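Local coordinates for protein choline dehydrogenase and related flavoproteins (Aspergillus oryzae, PDB 3Q9T) that is a formate oxidase of the glucose-methanol-choline oxidoreductase family, oxidising formate with a bound 8-formyl-FAD cofactor, at residues 70-75 with 503-508; 144-149 with 157-162; 161-166 with 348-353; 312-317 with 469-474; 417-422 with 465-470. One frame throughout, in Å; residues are numbered along the deposited sequence.

Contact 1 of 5, residues 70-75 with 503-508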
# COMPACT_ATOMS: atom_id res chain seq x y z
N THR A 70 6.74 -4.11 2.24
CA THR A 70 6.79 -2.80 1.61
C THR A 70 7.64 -2.87 0.34
O THR A 70 8.83 -3.21 0.39
CB THR A 70 7.39 -1.73 2.56
OG1 THR A 70 6.57 -1.60 3.72
CG2 THR A 70 7.53 -0.36 1.86
N MET A 71 7.01 -2.54 -0.78
CA MET A 71 7.64 -2.63 -2.09
C MET A 71 8.46 -1.40 -2.36
O MET A 71 9.60 -1.48 -2.83
CB MET A 71 6.57 -2.80 -3.17
CG MET A 71 5.78 -4.11 -3.04
SD MET A 71 6.74 -5.54 -3.61
CE MET A 71 6.35 -6.71 -2.31
N VAL A 72 7.87 -0.24 -2.08
CA VAL A 72 8.59 1.00 -2.19
C VAL A 72 8.27 1.93 -1.05
O VAL A 72 7.13 1.97 -0.57
CB VAL A 72 8.44 1.67 -3.60
CG1 VAL A 72 7.42 0.96 -4.45
CG2 VAL A 72 8.16 3.15 -3.50
N ARG A 73 9.30 2.64 -0.60
CA ARG A 73 9.19 3.60 0.48
C ARG A 73 10.03 4.82 0.12
O ARG A 73 11.17 4.94 0.53
CB ARG A 73 9.67 2.99 1.81
CG ARG A 73 9.45 3.91 3.01
CD ARG A 73 9.84 3.23 4.32
NE ARG A 73 8.84 2.26 4.74
CZ ARG A 73 9.08 1.22 5.54
NH1 ARG A 73 8.09 0.39 5.87
NH2 ARG A 73 10.31 1.00 6.00
N ARG A 74 9.45 5.68 -0.71
CA ARG A 74 10.06 6.94 -1.10
C ARG A 74 9.25 8.03 -0.41
O ARG A 74 8.15 7.77 0.07
CB ARG A 74 9.98 7.14 -2.62
CG ARG A 74 10.83 6.18 -3.46
CD ARG A 74 10.39 6.18 -4.93
NE ARG A 74 10.25 7.54 -5.45
CZ ARG A 74 11.23 8.24 -6.02
NH1 ARG A 74 12.44 7.71 -6.16
NH2 ARG A 74 10.99 9.46 -6.47
N ASP A 75 9.78 9.25 -0.37
CA ASP A 75 9.02 10.38 0.16
C ASP A 75 7.74 10.67 -0.66
O ASP A 75 6.72 11.05 -0.10
CB ASP A 75 9.90 11.64 0.28
CG ASP A 75 10.79 11.64 1.55
OD1 ASP A 75 10.67 10.68 2.35
OD2 ASP A 75 11.58 12.60 1.76
N ASP A 503 3.61 2.59 -9.18
CA ASP A 503 2.32 2.06 -8.76
C ASP A 503 2.05 0.67 -9.30
O ASP A 503 1.16 -0.03 -8.81
CB ASP A 503 1.19 3.02 -9.15
CG ASP A 503 -0.05 2.80 -8.31
OD1 ASP A 503 0.10 2.66 -7.08
OD2 ASP A 503 -1.15 2.75 -8.88
N ARG A 504 2.81 0.27 -10.31
CA ARG A 504 2.54 -0.99 -10.97
C ARG A 504 3.64 -2.02 -10.79
O ARG A 504 3.51 -3.17 -11.23
CB ARG A 504 2.38 -0.75 -12.46
CG ARG A 504 1.05 -0.21 -12.85
CD ARG A 504 0.58 -1.00 -14.04
NE ARG A 504 0.51 -0.14 -15.19
CZ ARG A 504 0.21 -0.54 -16.41
NH1 ARG A 504 0.01 -1.83 -16.67
NH2 ARG A 504 0.16 0.36 -17.38
N CYS A 505 4.74 -1.60 -10.17
CA CYS A 505 5.88 -2.48 -10.02
C CYS A 505 5.60 -3.51 -8.93
O CYS A 505 4.71 -3.32 -8.10
CB CYS A 505 7.13 -1.68 -9.67
SG CYS A 505 7.14 -1.10 -7.96
N GLN A 506 6.37 -4.60 -8.94
CA GLN A 506 6.28 -5.61 -7.89
C GLN A 506 7.65 -6.23 -7.76
O GLN A 506 8.53 -5.97 -8.58
CB GLN A 506 5.27 -6.72 -8.26
CG GLN A 506 5.61 -7.43 -9.55
CD GLN A 506 4.73 -8.62 -9.81
OE1 GLN A 506 3.57 -8.49 -10.24
NE2 GLN A 506 5.26 -9.81 -9.53
N THR A 507 7.83 -7.07 -6.75
CA THR A 507 9.01 -7.92 -6.65
C THR A 507 9.08 -8.85 -7.86
O THR A 507 8.06 -9.37 -8.29
CB THR A 507 8.99 -8.78 -5.37
OG1 THR A 507 10.15 -9.62 -5.34
CG2 THR A 507 7.74 -9.67 -5.33
N ALA A 508 10.27 -9.05 -8.40
CA ALA A 508 10.43 -10.09 -9.42
C ALA A 508 10.72 -11.44 -8.75
O ALA A 508 11.07 -12.40 -9.41
CB ALA A 508 11.53 -9.72 -10.40

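Contact 2 of 5, residues 144-149 with 157-162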
# COMPACT_ATOMS: atom_id res chain seq x y z
N PRO A 144 24.90 -29.51 -28.72
CA PRO A 144 25.38 -30.49 -27.76
C PRO A 144 26.38 -29.88 -26.77
O PRO A 144 26.59 -30.45 -25.71
CB PRO A 144 26.04 -31.57 -28.64
CG PRO A 144 26.26 -30.93 -29.98
CD PRO A 144 25.19 -29.88 -30.12
N GLU A 145 26.96 -28.73 -27.11
CA GLU A 145 27.84 -28.03 -26.17
C GLU A 145 27.09 -27.74 -24.86
O GLU A 145 27.66 -27.81 -23.78
CB GLU A 145 28.36 -26.71 -26.77
CG GLU A 145 29.26 -26.88 -28.00
CD GLU A 145 29.88 -25.56 -28.49
OE1 GLU A 145 30.33 -24.74 -27.66
OE2 GLU A 145 29.93 -25.35 -29.73
N LEU A 146 25.80 -27.42 -24.97
CA LEU A 146 25.00 -27.00 -23.82
C LEU A 146 24.80 -28.10 -22.79
O LEU A 146 24.27 -27.86 -21.70
CB LEU A 146 23.63 -26.49 -24.27
CG LEU A 146 23.39 -24.98 -24.38
CD1 LEU A 146 24.67 -24.15 -24.41
CD2 LEU A 146 22.52 -24.70 -25.59
N GLU A 147 25.25 -29.32 -23.10
CA GLU A 147 25.06 -30.37 -22.10
C GLU A 147 26.00 -30.20 -20.90
O GLU A 147 25.80 -30.82 -19.85
CB GLU A 147 25.07 -31.78 -22.71
CG GLU A 147 26.38 -32.29 -23.26
CD GLU A 147 26.21 -33.67 -23.90
OE1 GLU A 147 26.30 -34.68 -23.15
OE2 GLU A 147 25.97 -33.72 -25.14
N LYS A 148 26.97 -29.31 -21.04
CA LYS A 148 27.87 -28.98 -19.94
C LYS A 148 27.18 -28.23 -18.79
O LYS A 148 27.78 -28.02 -17.73
CB LYS A 148 29.01 -28.11 -20.44
CG LYS A 148 28.56 -26.69 -20.76
CD LYS A 148 29.70 -25.88 -21.36
CE LYS A 148 29.14 -24.77 -22.25
NZ LYS A 148 30.10 -24.37 -23.32
N ILE A 149 25.93 -27.81 -18.99
CA ILE A 149 25.27 -27.06 -17.92
C ILE A 149 24.74 -27.96 -16.82
O ILE A 149 24.45 -27.48 -15.73
CB ILE A 149 24.21 -26.05 -18.41
CG1 ILE A 149 22.92 -26.73 -18.83
CG2 ILE A 149 24.76 -25.19 -19.53
CD1 ILE A 149 21.83 -25.72 -19.15
N ILE A 157 16.88 -30.73 -15.41
CA ILE A 157 16.65 -29.46 -16.10
C ILE A 157 16.68 -29.70 -17.60
O ILE A 157 17.37 -30.60 -18.10
CB ILE A 157 17.76 -28.43 -15.80
CG1 ILE A 157 19.05 -28.82 -16.53
CG2 ILE A 157 17.96 -28.27 -14.30
CD1 ILE A 157 20.04 -27.69 -16.67
N SER A 158 15.97 -28.84 -18.31
CA SER A 158 15.90 -28.93 -19.76
C SER A 158 15.52 -27.57 -20.30
O SER A 158 14.90 -26.78 -19.59
CB SER A 158 14.84 -29.96 -20.16
OG SER A 158 14.63 -29.96 -21.56
N HIS A 159 15.90 -27.29 -21.54
CA HIS A 159 15.28 -26.19 -22.25
C HIS A 159 13.79 -26.42 -22.14
O HIS A 159 13.35 -27.57 -22.03
CB HIS A 159 15.69 -26.20 -23.72
CG HIS A 159 17.07 -25.67 -23.95
ND1 HIS A 159 18.19 -26.45 -23.83
CD2 HIS A 159 17.50 -24.42 -24.25
CE1 HIS A 159 19.26 -25.71 -24.08
NE2 HIS A 159 18.87 -24.47 -24.33
N ALA A 160 13.02 -25.33 -22.11
CA ALA A 160 11.57 -25.45 -22.02
C ALA A 160 11.09 -26.52 -22.99
O ALA A 160 11.53 -26.56 -24.15
CB ALA A 160 10.89 -24.11 -22.31
N GLU A 161 10.20 -27.40 -22.53
CA GLU A 161 9.57 -28.39 -23.39
C GLU A 161 8.50 -27.64 -24.16
O GLU A 161 7.41 -27.38 -23.64
CB GLU A 161 9.01 -29.55 -22.55
CG GLU A 161 10.14 -30.22 -21.72
CD GLU A 161 9.68 -31.28 -20.70
OE1 GLU A 161 10.39 -32.30 -20.56
OE2 GLU A 161 8.64 -31.08 -20.03
N LEU A 162 8.83 -27.26 -25.40
CA LEU A 162 8.06 -26.28 -26.15
C LEU A 162 6.60 -26.68 -26.39
O LEU A 162 6.32 -27.82 -26.74
CB LEU A 162 8.75 -25.96 -27.48
CG LEU A 162 10.08 -25.24 -27.27
CD1 LEU A 162 10.86 -25.10 -28.58
CD2 LEU A 162 9.86 -23.88 -26.59

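Contact 3 of 5, residues 161-166 with 348-353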
# COMPACT_ATOMS: atom_id res chain seq x y z
N GLU A 161 10.20 -27.40 -22.53
CA GLU A 161 9.57 -28.39 -23.39
C GLU A 161 8.50 -27.64 -24.16
O GLU A 161 7.41 -27.38 -23.64
CB GLU A 161 9.01 -29.55 -22.55
CG GLU A 161 10.14 -30.22 -21.72
CD GLU A 161 9.68 -31.28 -20.70
OE1 GLU A 161 10.39 -32.30 -20.56
OE2 GLU A 161 8.64 -31.08 -20.03
N LEU A 162 8.83 -27.26 -25.40
CA LEU A 162 8.06 -26.28 -26.15
C LEU A 162 6.60 -26.68 -26.39
O LEU A 162 6.32 -27.82 -26.74
CB LEU A 162 8.75 -25.96 -27.48
CG LEU A 162 10.08 -25.24 -27.27
CD1 LEU A 162 10.86 -25.10 -28.58
CD2 LEU A 162 9.86 -23.88 -26.59
N ILE A 163 5.69 -25.73 -26.17
CA ILE A 163 4.28 -25.93 -26.51
C ILE A 163 4.07 -25.79 -28.03
O ILE A 163 4.39 -24.74 -28.59
CB ILE A 163 3.40 -24.85 -25.85
CG1 ILE A 163 3.57 -24.88 -24.33
CG2 ILE A 163 1.93 -25.04 -26.23
CD1 ILE A 163 2.81 -23.77 -23.59
N ASP A 164 3.53 -26.82 -28.69
CA ASP A 164 3.37 -26.78 -30.15
C ASP A 164 2.57 -25.57 -30.68
O ASP A 164 3.00 -24.89 -31.61
CB ASP A 164 2.77 -28.09 -30.69
CG ASP A 164 3.78 -29.23 -30.68
OD1 ASP A 164 3.36 -30.41 -30.68
OD2 ASP A 164 5.00 -28.95 -30.68
N GLU A 165 1.41 -25.33 -30.08
CA GLU A 165 0.54 -24.22 -30.45
C GLU A 165 1.22 -22.86 -30.34
O GLU A 165 0.82 -21.90 -31.00
CB GLU A 165 -0.70 -24.25 -29.58
CG GLU A 165 -1.66 -23.10 -29.81
CD GLU A 165 -2.95 -23.26 -29.02
OE1 GLU A 165 -3.02 -24.18 -28.17
OE2 GLU A 165 -3.90 -22.48 -29.26
N MET A 166 2.26 -22.76 -29.51
CA MET A 166 2.98 -21.50 -29.35
C MET A 166 4.13 -21.27 -30.33
O MET A 166 4.79 -20.23 -30.28
CB MET A 166 3.51 -21.34 -27.92
CG MET A 166 2.44 -21.07 -26.87
SD MET A 166 1.42 -19.61 -27.19
CE MET A 166 -0.06 -20.37 -27.88
N VAL A 348 -0.26 -28.52 -19.99
CA VAL A 348 -0.39 -28.55 -18.54
C VAL A 348 0.99 -28.70 -17.86
O VAL A 348 1.19 -28.21 -16.75
CB VAL A 348 -1.32 -29.66 -18.06
CG1 VAL A 348 -1.26 -29.80 -16.53
CG2 VAL A 348 -2.78 -29.40 -18.55
N GLY A 349 1.93 -29.35 -18.54
CA GLY A 349 3.26 -29.52 -17.99
C GLY A 349 4.19 -28.35 -18.27
O GLY A 349 5.37 -28.39 -17.95
N SER A 350 3.65 -27.30 -18.88
CA SER A 350 4.46 -26.14 -19.25
C SER A 350 4.57 -25.07 -18.15
O SER A 350 3.61 -24.80 -17.41
CB SER A 350 3.90 -25.51 -20.53
OG SER A 350 4.68 -24.39 -20.90
N GLY A 351 5.74 -24.45 -18.07
CA GLY A 351 5.96 -23.30 -17.20
C GLY A 351 5.62 -21.97 -17.88
O GLY A 351 5.78 -20.91 -17.27
N LEU A 352 5.20 -22.04 -19.15
CA LEU A 352 4.63 -20.89 -19.88
C LEU A 352 5.60 -19.77 -20.21
O LEU A 352 5.20 -18.72 -20.69
CB LEU A 352 3.42 -20.30 -19.13
CG LEU A 352 2.42 -21.32 -18.60
CD1 LEU A 352 1.34 -20.66 -17.74
CD2 LEU A 352 1.81 -22.12 -19.74
N LEU A 353 6.89 -19.99 -19.99
CA LEU A 353 7.89 -19.02 -20.35
C LEU A 353 8.91 -19.78 -21.18
O LEU A 353 9.53 -20.71 -20.67
CB LEU A 353 8.56 -18.48 -19.09
CG LEU A 353 9.17 -17.08 -19.07
CD1 LEU A 353 10.19 -16.93 -17.94
CD2 LEU A 353 9.76 -16.65 -20.41
O HOH W 1 6.94 -24.95 -22.36
O HOH W 2 7.31 -28.99 -19.55

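Contact 4 of 5, residues 312-317 with 469-474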
# COMPACT_ATOMS: atom_id res chain seq x y z
N PHE A 312 3.53 -6.04 -17.72
CA PHE A 312 2.41 -5.48 -18.44
C PHE A 312 1.80 -6.52 -19.38
O PHE A 312 2.51 -7.38 -19.91
CB PHE A 312 2.82 -4.20 -19.18
CG PHE A 312 3.73 -4.42 -20.35
CD1 PHE A 312 3.22 -4.80 -21.58
CD2 PHE A 312 5.10 -4.22 -20.23
CE1 PHE A 312 4.07 -4.98 -22.67
CE2 PHE A 312 5.95 -4.40 -21.31
CZ PHE A 312 5.42 -4.78 -22.54
N VAL A 313 0.49 -6.44 -19.56
CA VAL A 313 -0.23 -7.41 -20.38
C VAL A 313 -0.71 -6.82 -21.72
O VAL A 313 -1.27 -5.72 -21.77
CB VAL A 313 -1.45 -7.97 -19.65
CG1 VAL A 313 -2.36 -8.76 -20.61
CG2 VAL A 313 -1.01 -8.83 -18.45
N LEU A 314 -0.49 -7.56 -22.80
CA LEU A 314 -1.11 -7.25 -24.08
C LEU A 314 -2.13 -8.32 -24.44
O LEU A 314 -1.87 -9.51 -24.32
CB LEU A 314 -0.07 -7.17 -25.19
CG LEU A 314 1.06 -6.18 -24.99
CD1 LEU A 314 1.98 -6.18 -26.23
CD2 LEU A 314 0.47 -4.80 -24.74
N ARG A 315 -3.29 -7.89 -24.93
CA ARG A 315 -4.20 -8.82 -25.57
C ARG A 315 -3.64 -9.08 -26.96
O ARG A 315 -3.20 -8.17 -27.66
CB ARG A 315 -5.62 -8.27 -25.64
CG ARG A 315 -6.58 -9.18 -26.38
CD ARG A 315 -8.00 -8.68 -26.26
NE ARG A 315 -8.95 -9.58 -26.90
CZ ARG A 315 -10.04 -10.04 -26.31
NH1 ARG A 315 -10.31 -9.70 -25.06
NH2 ARG A 315 -10.86 -10.86 -26.96
N VAL A 316 -3.64 -10.34 -27.35
CA VAL A 316 -2.91 -10.75 -28.51
C VAL A 316 -3.90 -11.56 -29.33
O VAL A 316 -4.94 -11.94 -28.80
CB VAL A 316 -1.67 -11.55 -28.05
CG1 VAL A 316 -1.90 -13.04 -28.20
CG2 VAL A 316 -0.44 -11.07 -28.76
N LYS A 317 -3.64 -11.76 -30.62
CA LYS A 317 -4.60 -12.47 -31.47
C LYS A 317 -4.89 -13.90 -31.01
O LYS A 317 -4.01 -14.58 -30.47
CB LYS A 317 -4.11 -12.51 -32.91
CG LYS A 317 -4.17 -11.17 -33.60
CD LYS A 317 -4.01 -11.32 -35.11
CE LYS A 317 -3.99 -9.96 -35.80
NZ LYS A 317 -4.81 -8.97 -35.04
N ASP A 469 8.31 -1.01 -28.16
CA ASP A 469 8.89 -0.93 -29.51
C ASP A 469 8.99 -2.30 -30.15
O ASP A 469 8.60 -2.49 -31.30
CB ASP A 469 10.28 -0.31 -29.45
CG ASP A 469 10.24 1.16 -29.13
OD1 ASP A 469 9.15 1.74 -29.20
OD2 ASP A 469 11.31 1.73 -28.82
N LEU A 470 9.52 -3.24 -29.39
CA LEU A 470 9.78 -4.59 -29.89
C LEU A 470 8.48 -5.25 -30.34
O LEU A 470 8.41 -5.90 -31.37
CB LEU A 470 10.42 -5.40 -28.75
CG LEU A 470 10.98 -6.82 -28.80
CD1 LEU A 470 10.15 -7.73 -27.93
CD2 LEU A 470 11.21 -7.40 -30.20
N LEU A 471 7.44 -5.05 -29.55
CA LEU A 471 6.24 -5.84 -29.72
C LEU A 471 5.24 -5.13 -30.62
O LEU A 471 4.49 -5.80 -31.35
CB LEU A 471 5.62 -6.18 -28.35
CG LEU A 471 6.44 -7.09 -27.42
CD1 LEU A 471 5.87 -7.07 -26.00
CD2 LEU A 471 6.51 -8.53 -27.93
N PHE A 472 5.23 -3.80 -30.58
CA PHE A 472 4.33 -3.00 -31.42
C PHE A 472 4.92 -2.62 -32.77
O PHE A 472 4.19 -2.20 -33.67
CB PHE A 472 3.86 -1.73 -30.70
CG PHE A 472 2.71 -1.96 -29.76
CD1 PHE A 472 1.41 -1.72 -30.16
CD2 PHE A 472 2.94 -2.45 -28.48
CE1 PHE A 472 0.36 -1.95 -29.30
CE2 PHE A 472 1.89 -2.68 -27.62
CZ PHE A 472 0.60 -2.43 -28.03
N LYS A 473 6.23 -2.75 -32.92
CA LYS A 473 6.88 -2.34 -34.16
C LYS A 473 7.70 -3.47 -34.75
O LYS A 473 8.07 -3.42 -35.91
CB LYS A 473 7.83 -1.16 -33.91
CG LYS A 473 7.21 0.09 -33.34
CD LYS A 473 8.29 1.14 -33.15
CE LYS A 473 7.77 2.36 -32.43
NZ LYS A 473 8.91 3.20 -31.91
N GLY A 474 8.01 -4.48 -33.94
CA GLY A 474 8.86 -5.56 -34.40
C GLY A 474 8.21 -6.38 -35.50
O GLY A 474 7.01 -6.64 -35.47

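Contact 5 of 5, residues 417-422 with 465-470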
# COMPACT_ATOMS: atom_id res chain seq x y z
N LEU A 417 -0.46 -11.89 -23.69
CA LEU A 417 0.95 -12.05 -23.39
C LEU A 417 1.22 -11.25 -22.12
O LEU A 417 0.74 -10.14 -21.97
CB LEU A 417 1.79 -11.53 -24.55
CG LEU A 417 3.27 -11.20 -24.28
CD1 LEU A 417 4.11 -12.45 -24.08
CD2 LEU A 417 3.83 -10.37 -25.42
N THR A 418 1.97 -11.82 -21.18
CA THR A 418 2.39 -11.07 -20.01
C THR A 418 3.91 -10.84 -20.07
O THR A 418 4.68 -11.79 -19.95
CB THR A 418 2.04 -11.79 -18.69
OG1 THR A 418 0.63 -12.05 -18.63
CG2 THR A 418 2.45 -10.94 -17.48
N VAL A 419 4.32 -9.60 -20.28
CA VAL A 419 5.74 -9.27 -20.37
C VAL A 419 6.23 -8.82 -19.00
O VAL A 419 5.74 -7.83 -18.45
CB VAL A 419 6.02 -8.11 -21.37
CG1 VAL A 419 7.49 -7.74 -21.35
CG2 VAL A 419 5.58 -8.49 -22.76
N VAL A 420 7.20 -9.54 -18.45
CA VAL A 420 7.76 -9.15 -17.17
C VAL A 420 9.02 -8.31 -17.41
O VAL A 420 10.04 -8.82 -17.88
CB VAL A 420 8.06 -10.39 -16.29
CG1 VAL A 420 8.52 -9.96 -14.93
CG2 VAL A 420 6.82 -11.27 -16.17
N VAL A 421 8.93 -7.01 -17.14
CA VAL A 421 10.09 -6.14 -17.30
C VAL A 421 10.85 -6.07 -15.97
O VAL A 421 10.47 -5.37 -15.02
CB VAL A 421 9.71 -4.75 -17.87
CG1 VAL A 421 10.95 -3.96 -18.24
CG2 VAL A 421 8.85 -4.92 -19.10
N ASP A 422 11.91 -6.86 -15.92
CA ASP A 422 12.67 -7.08 -14.70
C ASP A 422 13.98 -6.28 -14.76
O ASP A 422 14.86 -6.59 -15.56
CB ASP A 422 12.95 -8.58 -14.60
CG ASP A 422 13.79 -8.95 -13.41
OD1 ASP A 422 14.47 -8.07 -12.84
OD2 ASP A 422 13.79 -10.15 -13.05
N ARG A 465 9.64 0.93 -22.56
CA ARG A 465 9.60 1.49 -23.91
C ARG A 465 10.26 0.52 -24.91
O ARG A 465 9.66 0.19 -25.94
CB ARG A 465 10.25 2.87 -23.98
CG ARG A 465 9.87 3.65 -25.26
CD ARG A 465 10.70 4.93 -25.39
NE ARG A 465 10.76 5.65 -24.13
CZ ARG A 465 9.75 6.36 -23.62
NH1 ARG A 465 8.60 6.46 -24.28
NH2 ARG A 465 9.90 6.96 -22.44
N PHE A 466 11.46 0.05 -24.59
CA PHE A 466 12.11 -0.97 -25.41
C PHE A 466 11.17 -2.16 -25.70
O PHE A 466 11.09 -2.61 -26.84
CB PHE A 466 13.39 -1.46 -24.74
CG PHE A 466 13.98 -2.69 -25.37
CD1 PHE A 466 15.11 -2.61 -26.16
CD2 PHE A 466 13.41 -3.95 -25.15
CE1 PHE A 466 15.67 -3.74 -26.74
CE2 PHE A 466 13.95 -5.08 -25.71
CZ PHE A 466 15.08 -4.99 -26.51
N SER A 467 10.48 -2.66 -24.67
CA SER A 467 9.58 -3.80 -24.86
C SER A 467 8.41 -3.48 -25.78
O SER A 467 8.00 -4.33 -26.58
CB SER A 467 9.06 -4.35 -23.52
OG SER A 467 10.12 -4.71 -22.67
N TYR A 468 7.86 -2.27 -25.63
CA TYR A 468 6.76 -1.79 -26.46
C TYR A 468 7.17 -1.64 -27.93
O TYR A 468 6.46 -2.11 -28.84
CB TYR A 468 6.18 -0.48 -25.89
CG TYR A 468 4.96 -0.72 -25.05
CD1 TYR A 468 3.69 -0.34 -25.49
CD2 TYR A 468 5.06 -1.37 -23.82
CE1 TYR A 468 2.56 -0.58 -24.72
CE2 TYR A 468 3.93 -1.61 -23.04
CZ TYR A 468 2.69 -1.21 -23.49
OH TYR A 468 1.57 -1.45 -22.72
N ASP A 469 8.31 -1.01 -28.16
CA ASP A 469 8.89 -0.93 -29.51
C ASP A 469 8.99 -2.30 -30.15
O ASP A 469 8.60 -2.49 -31.30
CB ASP A 469 10.28 -0.31 -29.45
CG ASP A 469 10.24 1.16 -29.13
OD1 ASP A 469 9.15 1.74 -29.20
OD2 ASP A 469 11.31 1.73 -28.82
N LEU A 470 9.52 -3.24 -29.39
CA LEU A 470 9.78 -4.59 -29.89
C LEU A 470 8.48 -5.25 -30.34
O LEU A 470 8.41 -5.90 -31.37
CB LEU A 470 10.42 -5.40 -28.75
CG LEU A 470 10.98 -6.82 -28.80
CD1 LEU A 470 10.15 -7.73 -27.93
CD2 LEU A 470 11.21 -7.40 -30.20

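Contact 1 of 5, residues 70-75 with 503-508
Met-71 reaches across to the backbone of strand 506-507, its sulfur SD lying 3.7 Å from the amide N of Thr-507 and 4.3 Å from CA of Gln-506. The methionine chain bends at both chi2 (-76°) and chi3, which brings the thioether rather than its terminal methyl against the strand. Beside it, Val-72 turns CG1 to SG of Cys-505, 4.1 Å away, a methyl-to-sulfur contact just past the end of helix 494-504. Gln-506 starts its side chain away from Met-71, and its NE2 donates to O of Thr-507 at 3.1 Å, the carbonyl lying close to the amide plane, and also to O of Ala-403. Thr-507 OG1 is engaged with Asp-306 and the amide of Phe-509, not with the methionine. No hydrogen bond crosses this buried interface. It packs the corner of strand 67-74 against the turn from helix 494-504 into strand 506-507, where two widely separated segments of the GMC fold meet, the Thr-507 side chain about 7 Å from the bound flavin cofactor.

Contact 2 of 5, residues 144-149 with 157-162
Apolar contacts come first: the CD1 methyls of Ile-149 and Ile-157 meet at 3.6 Å, and the Ile-157 methyl also touches CG1 of Ile-149 at 3.7 Å. In both isoleucines CG1 stands between the backbone N and the carbonyl carbon (chi1 76° and 73°), and an extended chi2 carries the delta methyl across. A methyl against a ring makes the second kind of contact. CD2 of Leu-146 sits at the edge of the His-159 imidazole, near its plane, 3.7 Å from CE1, while Tyr-142 stacks on the same ring. The 3-10 segment 144-149 belongs to the connection between the neighbouring parallel strands 133-136 and 155-159, and it packs back onto the second of them; Tyr-135 of the first strand touches both Leu-146 and Ile-149. Hydrogen bonds stay within the segments. Leu-146 O accepts from Ile-149 N at 3.2 Å inside the 3-10 turn, and on the strand Ser-158 OG donates to a lone pair of His-159 O at 2.8 Å.

Contact 3 of 5, residues 161-166 with 348-353
An ST turn at Ser-350, in the loop entering strand 353-358, is pressed against the loop that leads from strand 155-159 to helix 167-179. Ser-350 OG accepts from the amide N of Leu-352 at 3.0 Å, and Ile-163 lays the end of its side chain directly on this group: CD1 is 3.3 Å from OG and 3.7 Å from CB of the serine. With OG fully extended from the backbone N (chi1 180°), the hydroxyl projects to the isoleucine while still serving the turn. CD1 also reaches CD2 of Leu-352, a looser contact at 4.3 Å. Two waters bridge the loops. One takes a hydrogen bond from Ser-350 OG at 2.7 Å and gives one to O of Glu-161; the other donates to Gly-349 O and to Glu-161 OE2, a carboxylate oxygen that the amide N of Gly-206 also binds. The serine hydroxyl is thus both donor and acceptor, its polar needs met by a water and a backbone amide, which probably makes the close approach of a methyl tolerable in this buried setting.

Contact 4 of 5, residues 312-317 with 469-474
Leu-314 gives up the most surface here, setting its branched end against both Leu-471 and Phe-472 on helix 454-473. Its CD1 lies 4.0 Å from CD1 of Leu-471, and both its methyls approach the phenylalanine ring: CD1 and CD2 are each 3.8 Å from Phe-472 CE2, the two side chains coming from opposite directions. The leucine meets the ring obliquely. Leu-471, second in buried area, turns CD1 toward the strand, and that one methyl serves two partners, since it also lies at the edge of the Phe-312 ring, near its plane, 4.2 Å from CZ. The Phe-312 ring in turn has CG of Leu-314 at its edge, so the two strand residues and the helix leucine form one apolar cluster. Phe-472 stands toward the margin of the contact; a methylpentanediol molecule, probably from the crystallisation liquor, sits close to its side chain. On the other side of the helix Lys-473 NZ forms a salt bridge with Asp-469 OD1. Strand and helix run nearly parallel, 12° between the directions of the short segments and 11.8 Å between their axes: a helix layered on a sheet, as in the substrate-binding domain of GMC oxidoreductases.

Contact 5 of 5, residues 417-422 with 465-470
Ser-467 meets Val-421 and Val-419 with no aromatic ring between them; the flat groups lie beside the contact. The ring of Tyr-468, next along the helix, meets that of Phe-472 with the planes almost parallel (about 5°) and that of Phe-312 at about 45°, and Phe-312, from the adjoining strand 308-316, also touches Val-419, Val-421 and Ser-467. Across the contact itself, Ser-467 OG comes 3.8 Å from CG2 of Val-421 and 4.2 Å from CG1 of Val-419. The two valines, two residues apart on strand 415-423, both point to the helix, while Val-420 points away. This is one face of a largely antiparallel sheet covered by helix 454-473, with strands 308-316 and 392-397 on the two sides of strand 415-423; Leu-394 of strand 392-397 also touches Ser-467. The serine hydroxyl does not bond to the strand. Set beside its own backbone N (chi1 -57°), OG hydrogen-bonds to O of Gly-463, one turn earlier in the helix.

Overall arrangement
Contacts 4 and 5 lie side by side, centres about 7 Å apart, and share helix 454-473, which covers the neighbouring strands 308-316 and 415-423; backbone pairing of those strands joins them. Contact 1 reaches the same sheet through strand 506-507, touching contact 5 where Ala-508 CB packs on Asp-422. Contacts 2 and 3 share Glu-161 and Leu-162, their centres about 15 Å apart; the centre of contact 2 is about 35 Å from that of contact 1, on the opposite side of the chain's centre. Along the sequence contact 1 encloses all the others, and contacts 3 and 4 interleave. Contacts 1, 2, 4 and 5 all reach this one sheet; contact 3 joins two loops, one leading into its strand 353-358.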